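Local coordinates for protein alpha-1,2-mannosidase (Bacteroides thetaiotaomicron, PDB 2WW2) that acts as a family GH92 inverting alpha-mannosidase, probably hydrolysing alpha-1,2-linked mannosides in a calcium-dependent manner, at residues T4-F7 with V8-V11. Numbering follows the deposited sequence.
Sequences TVEF and VDYV
V5 and Y10 meet at roughly a right angle, methyl against ring. CG1 of V5 stands over one face of the Y10 ring, 3.9 Å from its centroid and 27° off the normal, which fits a CH-pi contact displaced toward the rim, nearest CZ. With CG1 anti to the backbone N (chi1 -177°), this branch, not CG2, faces the tyrosine.

The D9 side chain, whose CB also touches V5 CG1, turns back so that OD2 accepts the N-H of E6 at 2.8 Å from E6 N. That bond is nearly straight (166° at the hydrogen), although it uses the anti side of the carboxylate and comes in tilted from its plane. In return, D9 N donates to E6 O at 2.9 Å. Separately, Y10 N bonds F7 O at 3.1 Å, continuing the turn. The pattern resembles one half of a capping box, with E6 in the N-cap place; the E6 carboxylate instead takes the N-H of K3.

The F7 ring edge meets Y10 CD2, 4.4 Å from F7 CD1, while the ring also stacks on Y288; Y10 packs against helix 281-294. Because D9 OD1 also pairs with R264 of helix 256-271, one carboxylate both closes the N-terminal turn and ties it to that helix; R264 would be expected to favour the ionised form of the D9 carboxylate.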
loop_
_atom_site.group_PDB
_atom_site.type_symbol
_atom_site.label_atom_id
_atom_site.label_comp_id
_atom_site.label_asym_id
_atom_site.label_seq_id
_atom_site.Cartn_x
_atom_site.Cartn_y
_atom_site.Cartn_z
ATOM N N THR A 4 -4.761 -21.408 -43.661
ATOM C CA THR A 4 -6.012 -20.698 -43.445
ATOM C C THR A 4 -5.859 -19.501 -42.496
ATOM O O THR A 4 -6.405 -18.423 -42.751
ATOM C CB THR A 4 -7.066 -21.693 -42.897
ATOM O OG1 THR A 4 -7.280 -22.705 -43.890
ATOM C CG2 THR A 4 -8.410 -20.994 -42.589
ATOM N N VAL A 5 -5.129 -19.681 -41.401
ATOM C CA VAL A 5 -4.811 -18.560 -40.529
ATOM C C VAL A 5 -3.285 -18.436 -40.545
ATOM O O VAL A 5 -2.584 -19.349 -40.098
ATOM C CB VAL A 5 -5.302 -18.775 -39.067
ATOM C CG1 VAL A 5 -4.991 -17.519 -38.196
ATOM C CG2 VAL A 5 -6.818 -19.054 -39.028
ATOM N N GLU A 6 -2.786 -17.326 -41.078
ATOM C CA GLU A 6 -1.356 -17.110 -41.231
ATOM C C GLU A 6 -0.830 -16.361 -40.008
ATOM O O GLU A 6 -1.605 -15.771 -39.265
ATOM C CB GLU A 6 -1.086 -16.286 -42.507
ATOM C CG GLU A 6 -1.532 -16.969 -43.825
ATOM C CD GLU A 6 -0.476 -17.945 -44.355
ATOM O OE1 GLU A 6 0.511 -18.232 -43.630
ATOM O OE2 GLU A 6 -0.624 -18.444 -45.485
ATOM N N PHE A 7 0.485 -16.350 -39.813
ATOM C CA PHE A 7 1.037 -15.726 -38.619
ATOM C C PHE A 7 0.641 -14.259 -38.465
ATOM O O PHE A 7 0.315 -13.821 -37.348
ATOM C CB PHE A 7 2.556 -15.920 -38.559
ATOM C CG PHE A 7 2.949 -17.346 -38.264
ATOM C CD1 PHE A 7 2.218 -18.090 -37.337
ATOM C CD2 PHE A 7 3.987 -17.943 -38.920
ATOM C CE1 PHE A 7 2.549 -19.417 -37.066
ATOM C CE2 PHE A 7 4.321 -19.263 -38.668
ATOM C CZ PHE A 7 3.606 -19.997 -37.739
ATOM N N VAL A 8 0.594 -13.516 -39.567
ATOM C CA VAL A 8 0.260 -12.074 -39.466
ATOM C C VAL A 8 -1.200 -11.885 -39.044
ATOM O O VAL A 8 -1.546 -10.860 -38.472
ATOM C CB VAL A 8 0.573 -11.292 -40.781
ATOM C CG1 VAL A 8 -0.474 -11.624 -41.845
ATOM C CG2 VAL A 8 0.617 -9.784 -40.529
ATOM N N ASP A 9 -2.048 -12.884 -39.300
ATOM C CA ASP A 9 -3.466 -12.827 -38.888
ATOM C C ASP A 9 -3.625 -12.803 -37.361
ATOM O O ASP A 9 -4.672 -12.401 -36.843
ATOM C CB ASP A 9 -4.273 -14.014 -39.458
ATOM C CG ASP A 9 -4.365 -13.982 -40.975
ATOM O OD1 ASP A 9 -4.411 -12.869 -41.529
ATOM O OD2 ASP A 9 -4.405 -15.060 -41.612
ATOM N N TYR A 10 -2.599 -13.238 -36.643
ATOM C CA TYR A 10 -2.641 -13.208 -35.185
ATOM C C TYR A 10 -2.267 -11.831 -34.609
ATOM O O TYR A 10 -2.473 -11.567 -33.420
ATOM C CB TYR A 10 -1.710 -14.277 -34.612
ATOM C CG TYR A 10 -2.217 -15.680 -34.854
ATOM C CD1 TYR A 10 -3.418 -16.118 -34.267
ATOM C CD2 TYR A 10 -1.510 -16.562 -35.646
ATOM C CE1 TYR A 10 -3.896 -17.417 -34.472
ATOM C CE2 TYR A 10 -1.997 -17.876 -35.877
ATOM C CZ TYR A 10 -3.184 -18.274 -35.276
ATOM O OH TYR A 10 -3.671 -19.541 -35.480
ATOM N N VAL A 11 -1.733 -10.944 -35.446
ATOM C CA VAL A 11 -1.173 -9.692 -34.930
ATOM C C VAL A 11 -2.258 -8.658 -34.633
ATOM O O VAL A 11 -3.053 -8.335 -35.512
ATOM C CB VAL A 11 -0.142 -9.069 -35.897
ATOM C CG1 VAL A 11 0.326 -7.679 -35.398
ATOM C CG2 VAL A 11 1.050 -10.012 -36.067
HETATM O O HOH W 1 -5.391 -15.496 -43.827
#